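Local coordinates for carbohydrate kinase, FGGY (PDB 3H6E), which probably acts as a kinase that phosphorylates a carbohydrate, as other members of the FGGY family do, at residues Ala153-Trp156 with Ala157-Leu160. Residues are numbered along the deposited sequence; the frame is centred on the assembly and turned at random.
Sequences AQYW and AWFL
Y155 and W158 meet ring to ring one turn apart on helix 152-159, and F159 and W156 extend the aromatic cluster along the helix. From CB, which points away from the later residues, chi1 of 163° sets the tyrosine CG anti to the backbone N; the ring stands out from the helix and leans toward its C-terminal end. CD1 passes CE3 of W158, and CE1 comes to 3.6 Å from W158 CZ3. OH ends 3.8 Å from CD1 of F159, near the plane of that ring and at its edge, so the long tyrosine spans both neighbours. On the other flank CD2 sits over the centre of the W156 indole, 3.5 Å above its plane, a broad face that also reaches T53 and L57 of helix 50-63. The Y155 and W158 planes are inclined at 33°, an oblique pair. W156 and F159 lie side by side, with W156 CE3 4.0 Å from F159 CG and CZ3 over one face of the phenylalanine. A lysine in place of Y155 would probably leave the W156 face and the six-membered ring of W158 without their flat neighbour. Small A157 suits the side against P74 of strand 71-76, while L160 packs on L61 and I11. Y155 O accepts W158 N at 3.2 Å and, weakly, F159 N. The rings meet by van der Waals contact, adding apolar packing to mostly weak backbone bonds.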
ATOM      1  N   ALA A 153       3.773  -5.200  11.758  1.00 27.18           N
ATOM      2  CA  ALA A 153       5.156  -4.835  11.489  1.00 27.12           C
ATOM      3  C   ALA A 153       5.969  -4.722  12.780  1.00 28.91           C
ATOM      4  O   ALA A 153       7.086  -5.236  12.873  1.00 27.03           O
ATOM      5  CB  ALA A 153       5.212  -3.531  10.708  1.00 26.03           C
ATOM      6  N   GLN A 154       5.400  -4.043  13.772  1.00 27.87           N
ATOM      7  CA  GLN A 154       6.080  -3.831  15.045  1.00 28.32           C
ATOM      8  C   GLN A 154       6.185  -5.123  15.835  1.00 29.39           C
ATOM      9  O   GLN A 154       7.034  -5.250  16.719  1.00 29.56           O
ATOM     10  CB  GLN A 154       5.367  -2.762  15.877  1.00 26.47           C
ATOM     11  CG  GLN A 154       5.621  -1.349  15.400  1.00 26.44           C
ATOM     12  CD  GLN A 154       5.266  -1.168  13.939  1.00 26.52           C
ATOM     13  OE1 GLN A 154       6.134  -0.907  13.108  1.00 26.20           O
ATOM     14  NE2 GLN A 154       3.987  -1.329  13.615  1.00 25.38           N
ATOM     15  N   TYR A 155       5.319  -6.083  15.523  1.00 29.13           N
ATOM     16  CA  TYR A 155       5.333  -7.344  16.252  1.00 31.02           C
ATOM     17  C   TYR A 155       6.686  -8.007  16.088  1.00 33.08           C
ATOM     18  O   TYR A 155       7.220  -8.619  17.015  1.00 35.35           O
ATOM     19  CB  TYR A 155       4.240  -8.302  15.775  1.00 28.78           C
ATOM     20  CG  TYR A 155       4.524  -9.708  16.235  1.00 32.04           C
ATOM     21  CD1 TYR A 155       4.293 -10.084  17.550  1.00 34.04           C
ATOM     22  CD2 TYR A 155       5.075 -10.649  15.373  1.00 33.88           C
ATOM     23  CE1 TYR A 155       4.573 -11.363  17.988  1.00 35.82           C
ATOM     24  CE2 TYR A 155       5.357 -11.934  15.802  1.00 33.39           C
ATOM     25  CZ  TYR A 155       5.103 -12.284  17.112  1.00 35.79           C
ATOM     26  OH  TYR A 155       5.376 -13.558  17.557  1.00 41.02           O
ATOM     27  N   TRP A 156       7.239  -7.875  14.893  1.00 31.10           N
ATOM     28  CA  TRP A 156       8.492  -8.522  14.572  1.00 32.84           C
ATOM     29  C   TRP A 156       9.666  -7.801  15.214  1.00 32.75           C
ATOM     30  O   TRP A 156      10.682  -8.415  15.530  1.00 35.70           O
ATOM     31  CB  TRP A 156       8.632  -8.645  13.055  1.00 33.58           C
ATOM     32  CG  TRP A 156       7.572  -9.537  12.512  1.00 34.72           C
ATOM     33  CD1 TRP A 156       6.481  -9.171  11.778  1.00 32.30           C
ATOM     34  CD2 TRP A 156       7.464 -10.951  12.717  1.00 36.81           C
ATOM     35  NE1 TRP A 156       5.716 -10.276  11.489  1.00 33.26           N
ATOM     36  CE2 TRP A 156       6.297 -11.381  12.056  1.00 36.02           C
ATOM     37  CE3 TRP A 156       8.249 -11.896  13.384  1.00 36.68           C
ATOM     38  CZ2 TRP A 156       5.897 -12.718  12.040  1.00 36.80           C
ATOM     39  CZ3 TRP A 156       7.851 -13.220  13.370  1.00 38.53           C
ATOM     40  CH2 TRP A 156       6.685 -13.618  12.704  1.00 37.85           C
ATOM     41  N   ALA A 157       9.511  -6.499  15.425  1.00 31.62           N
ATOM     42  CA  ALA A 157      10.532  -5.719  16.116  1.00 33.67           C
ATOM     43  C   ALA A 157      10.540  -6.015  17.618  1.00 33.86           C
ATOM     44  O   ALA A 157      11.482  -5.662  18.314  1.00 34.75           O
ATOM     45  CB  ALA A 157      10.349  -4.227  15.855  1.00 28.66           C
ATOM     46  N   TRP A 158       9.488  -6.665  18.108  1.00 34.18           N
ATOM     47  CA  TRP A 158       9.411  -7.073  19.510  1.00 33.20           C
ATOM     48  C   TRP A 158       9.874  -8.518  19.632  1.00 34.76           C
ATOM     49  O   TRP A 158      10.331  -8.957  20.687  1.00 35.17           O
ATOM     50  CB  TRP A 158       7.978  -6.925  20.030  1.00 31.49           C
ATOM     51  CG  TRP A 158       7.674  -7.728  21.262  1.00 33.16           C
ATOM     52  CD1 TRP A 158       7.668  -7.280  22.554  1.00 33.48           C
ATOM     53  CD2 TRP A 158       7.318  -9.117  21.318  1.00 32.70           C
ATOM     54  NE1 TRP A 158       7.339  -8.305  23.409  1.00 32.55           N
ATOM     55  CE2 TRP A 158       7.118  -9.442  22.678  1.00 32.40           C
ATOM     56  CE3 TRP A 158       7.156 -10.118  20.353  1.00 34.38           C
ATOM     57  CZ2 TRP A 158       6.760 -10.725  23.096  1.00 32.05           C
ATOM     58  CZ3 TRP A 158       6.801 -11.396  20.772  1.00 34.76           C
ATOM     59  CH2 TRP A 158       6.607 -11.685  22.131  1.00 31.09           C
ATOM     60  N   PHE A 159       9.740  -9.248  18.530  1.00 35.82           N
ATOM     61  CA  PHE A 159      10.198 -10.627  18.430  1.00 36.98           C
ATOM     62  C   PHE A 159      11.712 -10.681  18.604  1.00 36.57           C
ATOM     63  O   PHE A 159      12.247 -11.637  19.157  1.00 35.35           O
ATOM     64  CB  PHE A 159       9.806 -11.186  17.059  1.00 36.57           C
ATOM     65  CG  PHE A 159      10.094 -12.647  16.882  1.00 37.80           C
ATOM     66  CD1 PHE A 159       9.159 -13.601  17.254  1.00 38.61           C
ATOM     67  CD2 PHE A 159      11.290 -13.069  16.321  1.00 38.31           C
ATOM     68  CE1 PHE A 159       9.419 -14.950  17.086  1.00 39.45           C
ATOM     69  CE2 PHE A 159      11.557 -14.415  16.150  1.00 40.66           C
ATOM     70  CZ  PHE A 159      10.618 -15.358  16.534  1.00 42.42           C
ATOM     71  N   LEU A 160      12.389  -9.639  18.130  1.00 38.51           N
ATOM     72  CA  LEU A 160      13.846  -9.568  18.151  1.00 39.00           C
ATOM     73  C   LEU A 160      14.373  -8.713  19.296  1.00 38.38           C
ATOM     74  O   LEU A 160      15.584  -8.605  19.479  1.00 38.86           O
ATOM     75  CB  LEU A 160      14.364  -8.951  16.851  1.00 39.19           C
ATOM     76  CG  LEU A 160      13.934  -9.466  15.478  1.00 38.78           C
ATOM     77  CD1 LEU A 160      14.242  -8.411  14.421  1.00 35.03           C
ATOM     78  CD2 LEU A 160      14.623 -10.783  15.151  1.00 41.25           C
TER